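Local coordinates for COPII coat assembly protein SEC16 (Saccharomyces cerevisiae, PDB 3MZK) that helps initiate assembly of the COPII coat that forms transport vesicles at the endoplasmic reticulum, and also takes part in autophagy, at residues B[147-152]-B[176-181]. Numbering follows the deposited sequence.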
ATOM      1  N   TYR B 147     -23.373 -28.232  -7.335  1.00 78.49           N
ATOM      2  CA  TYR B 147     -24.522 -27.602  -6.708  1.00 69.56           C
ATOM      3  C   TYR B 147     -24.488 -26.085  -6.803  1.00 73.67           C
ATOM      4  O   TYR B 147     -23.439 -25.482  -7.015  1.00 69.04           O
ATOM      5  CB  TYR B 147     -24.673 -28.077  -5.266  1.00 66.80           C
ATOM      6  CG  TYR B 147     -24.905 -29.563  -5.201  1.00 86.45           C
ATOM      7  CD1 TYR B 147     -26.190 -30.082  -5.182  1.00 99.02           C
ATOM      8  CD2 TYR B 147     -23.838 -30.451  -5.202  1.00 91.19           C
ATOM      9  CE1 TYR B 147     -26.409 -31.442  -5.138  1.00108.14           C
ATOM     10  CE2 TYR B 147     -24.046 -31.814  -5.158  1.00102.66           C
ATOM     11  CZ  TYR B 147     -25.335 -32.305  -5.126  1.00112.24           C
ATOM     12  OH  TYR B 147     -25.552 -33.664  -5.083  1.00118.26           O
ATOM     13  N   ARG B 148     -25.661 -25.487  -6.650  1.00 80.77           N
ATOM     14  CA  ARG B 148     -25.848 -24.064  -6.853  1.00 74.07           C
ATOM     15  C   ARG B 148     -27.081 -23.614  -6.082  1.00 71.59           C
ATOM     16  O   ARG B 148     -28.115 -24.276  -6.116  1.00 81.15           O
ATOM     17  CB  ARG B 148     -26.037 -23.785  -8.339  1.00 77.05           C
ATOM     18  CG  ARG B 148     -26.383 -22.358  -8.670  1.00 73.33           C
ATOM     19  CD  ARG B 148     -26.774 -22.222 -10.123  1.00 74.90           C
ATOM     20  NE  ARG B 148     -26.895 -20.819 -10.497  1.00 93.14           N
ATOM     21  CZ  ARG B 148     -25.942 -20.127 -11.113  1.00 92.21           C
ATOM     22  NH1 ARG B 148     -24.802 -20.715 -11.437  1.00 83.70           N
ATOM     23  NH2 ARG B 148     -26.136 -18.852 -11.413  1.00100.81           N
ATOM     24  N   LEU B 149     -26.964 -22.490  -5.385  1.00 69.39           N
ATOM     25  CA  LEU B 149     -28.071 -21.961  -4.594  1.00 68.83           C
ATOM     26  C   LEU B 149     -29.306 -21.673  -5.442  1.00 64.72           C
ATOM     27  O   LEU B 149     -29.209 -21.071  -6.508  1.00 67.07           O
ATOM     28  CB  LEU B 149     -27.637 -20.691  -3.860  1.00 44.89           C
ATOM     29  CG  LEU B 149     -27.250 -20.854  -2.392  1.00 54.77           C
ATOM     30  CD1 LEU B 149     -26.250 -21.984  -2.194  1.00 66.56           C
ATOM     31  CD2 LEU B 149     -26.713 -19.549  -1.848  1.00 43.60           C
ATOM     32  N   ASP B 150     -30.466 -22.114  -4.964  1.00 73.43           N
ATOM     33  CA  ASP B 150     -31.737 -21.791  -5.611  1.00 77.08           C
ATOM     34  C   ASP B 150     -32.191 -20.389  -5.218  1.00 77.34           C
ATOM     35  O   ASP B 150     -31.527 -19.717  -4.427  1.00 87.20           O
ATOM     36  CB  ASP B 150     -32.819 -22.823  -5.263  1.00 78.58           C
ATOM     37  CG  ASP B 150     -33.069 -22.939  -3.764  1.00 85.79           C
ATOM     38  OD1 ASP B 150     -32.616 -22.061  -2.999  1.00 94.26           O
ATOM     39  OD2 ASP B 150     -33.731 -23.913  -3.350  1.00 75.31           O
ATOM     40  N   ILE B 151     -33.320 -19.949  -5.764  1.00 75.58           N
ATOM     41  CA  ILE B 151     -33.821 -18.606  -5.483  1.00 78.85           C
ATOM     42  C   ILE B 151     -33.957 -18.366  -3.977  1.00 75.76           C
ATOM     43  O   ILE B 151     -33.517 -17.339  -3.461  1.00 74.55           O
ATOM     44  CB  ILE B 151     -35.160 -18.321  -6.201  1.00 56.49           C
ATOM     45  N   ASN B 152     -34.556 -19.321  -3.273  1.00 70.87           N
ATOM     46  CA  ASN B 152     -34.702 -19.215  -1.826  1.00 78.47           C
ATOM     47  C   ASN B 152     -33.384 -18.936  -1.120  1.00 71.58           C
ATOM     48  O   ASN B 152     -33.207 -17.875  -0.529  1.00 85.84           O
ATOM     49  CB  ASN B 152     -35.339 -20.475  -1.245  1.00104.52           C
ATOM     50  CG  ASN B 152     -36.843 -20.496  -1.413  1.00117.70           C
ATOM     51  OD1 ASN B 152     -37.482 -19.449  -1.521  1.00109.99           O
ATOM     52  ND2 ASN B 152     -37.418 -21.693  -1.430  1.00130.58           N
ATOM     53  N   LYS B 176     -24.790 -25.973   1.256  1.00 67.39           N
ATOM     54  CA  LYS B 176     -25.499 -26.278   0.020  1.00 60.71           C
ATOM     55  C   LYS B 176     -24.495 -26.588  -1.082  1.00 68.47           C
ATOM     56  O   LYS B 176     -24.866 -26.795  -2.239  1.00 72.96           O
ATOM     57  CB  LYS B 176     -26.397 -25.111  -0.387  1.00 65.96           C
ATOM     58  CG  LYS B 176     -27.510 -24.807   0.610  1.00 67.88           C
ATOM     59  CD  LYS B 176     -28.465 -25.982   0.743  1.00 66.85           C
ATOM     60  CE  LYS B 176     -29.564 -25.692   1.747  1.00 85.60           C
ATOM     61  NZ  LYS B 176     -30.528 -26.825   1.863  1.00100.42           N
ATOM     62  N   ARG B 177     -23.221 -26.611  -0.700  1.00 68.41           N
ATOM     63  CA  ARG B 177     -22.125 -26.956  -1.598  1.00 67.36           C
ATOM     64  C   ARG B 177     -22.018 -26.038  -2.809  1.00 66.73           C
ATOM     65  O   ARG B 177     -21.606 -26.467  -3.882  1.00 79.29           O
ATOM     66  CB  ARG B 177     -22.223 -28.418  -2.048  1.00 80.67           C
ATOM     67  CG  ARG B 177     -22.198 -29.429  -0.908  1.00 89.67           C
ATOM     68  CD  ARG B 177     -21.869 -30.827  -1.419  1.00102.11           C
ATOM     69  NE  ARG B 177     -20.522 -30.880  -1.983  1.00116.99           N
ATOM     70  CZ  ARG B 177     -19.975 -31.961  -2.534  1.00117.57           C
ATOM     71  NH1 ARG B 177     -20.660 -33.093  -2.602  1.00124.60           N
ATOM     72  NH2 ARG B 177     -18.741 -31.905  -3.020  1.00104.23           N
ATOM     73  N   ASP B 178     -22.381 -24.773  -2.633  1.00 65.96           N
ATOM     74  CA  ASP B 178     -22.215 -23.789  -3.698  1.00 67.48           C
ATOM     75  C   ASP B 178     -20.931 -23.009  -3.470  1.00 66.98           C
ATOM     76  O   ASP B 178     -20.924 -21.981  -2.798  1.00 73.64           O
ATOM     77  CB  ASP B 178     -23.404 -22.833  -3.753  1.00 65.44           C
ATOM     78  CG  ASP B 178     -23.369 -21.938  -4.975  1.00 66.80           C
ATOM     79  OD1 ASP B 178     -22.261 -21.629  -5.462  1.00 59.91           O
ATOM     80  OD2 ASP B 178     -24.455 -21.548  -5.452  1.00 59.73           O
ATOM     81  N   TYR B 179     -19.843 -23.506  -4.042  1.00 63.75           N
ATOM     82  CA  TYR B 179     -18.522 -22.979  -3.731  1.00 66.50           C
ATOM     83  C   TYR B 179     -18.222 -21.664  -4.439  1.00 68.57           C
ATOM     84  O   TYR B 179     -17.247 -20.990  -4.115  1.00 80.21           O
ATOM     85  CB  TYR B 179     -17.447 -24.026  -4.030  1.00 60.75           C
ATOM     86  CG  TYR B 179     -17.643 -25.316  -3.261  1.00 59.20           C
ATOM     87  CD1 TYR B 179     -17.358 -25.388  -1.903  1.00 56.15           C
ATOM     88  CD2 TYR B 179     -18.115 -26.458  -3.892  1.00 59.60           C
ATOM     89  CE1 TYR B 179     -17.539 -26.565  -1.196  1.00 69.12           C
ATOM     90  CE2 TYR B 179     -18.299 -27.637  -3.195  1.00 73.04           C
ATOM     91  CZ  TYR B 179     -18.009 -27.685  -1.847  1.00 73.34           C
ATOM     92  OH  TYR B 179     -18.191 -28.858  -1.151  1.00 73.71           O
ATOM     93  N   ALA B 180     -19.061 -21.298  -5.398  1.00 68.91           N
ATOM     94  CA  ALA B 180     -18.889 -20.035  -6.098  1.00 61.01           C
ATOM     95  C   ALA B 180     -19.154 -18.869  -5.150  1.00 58.69           C
ATOM     96  O   ALA B 180     -18.270 -18.055  -4.900  1.00 59.93           O
ATOM     97  CB  ALA B 180     -19.801 -19.965  -7.316  1.00 71.47           C
ATOM     98  N   ILE B 181     -20.372 -18.796  -4.621  1.00 60.39           N
ATOM     99  CA  ILE B 181     -20.728 -17.736  -3.680  1.00 73.37           C
ATOM    100  C   ILE B 181     -19.932 -17.892  -2.406  1.00 67.30           C
ATOM    101  O   ILE B 181     -19.644 -16.912  -1.723  1.00 72.12           O
ATOM    102  CB  ILE B 181     -22.221 -17.765  -3.305  1.00 84.09           C
ATOM    103  CG1 ILE B 181     -22.926 -18.892  -4.046  1.00101.02           C
ATOM    104  CG2 ILE B 181     -22.888 -16.418  -3.589  1.00 63.10           C
ATOM    105  CD1 ILE B 181     -24.410 -18.860  -3.879  1.00114.25           C
TER
HETATM  106  O   HOH W   1     -20.781 -27.350  -6.454  1.00 44.23           O
HETATM  107  O   HOH W   2     -21.721 -23.430  -7.576  1.00 50.34           O
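Lys176 lays its CB against CD1 of Leu149, the two side chains crossing at about a right angle, while its carbonyl O faces Tyr147 CB. Arg177, with positive phi (59°), ends helix 166-175 in a Schellman motif; its CB comes within 4.1 Å of Tyr147 CD2, and its O reaches Tyr147 N through a bridging water. Its NE donates to Tyr179 OH and its NH2 to Gly205 O. Asp178 gives the one direct hydrogen bond across the two segments. A chi1 of -171° carries its carboxylate toward 147-152, where OD2 accepts from Leu149 N at 2.7 Å, a nearly straight bond (165°) on the anti side, and also bonds Tyr201 OH of the second subunit. OD1 weakly caps Ala180 N and shares a second water with Tyr147 O, while CB touches Leu149 CD1. Without the carboxylate, as with an alanine here, Leu149 N and that Tyr201 OH would probably lose their acceptor and helix 179-187 its side-chain cap. Further on, Ile181 lies beside Leu149, its end uncertainly placed. Neighbouring helices 151-162 and 179-187 each start with an aspartate N-cap, Asp150 and Asp178, at one end of the helical Sec16 central domain, an ACE1-like alpha-solenoid, where a second copy adjoins.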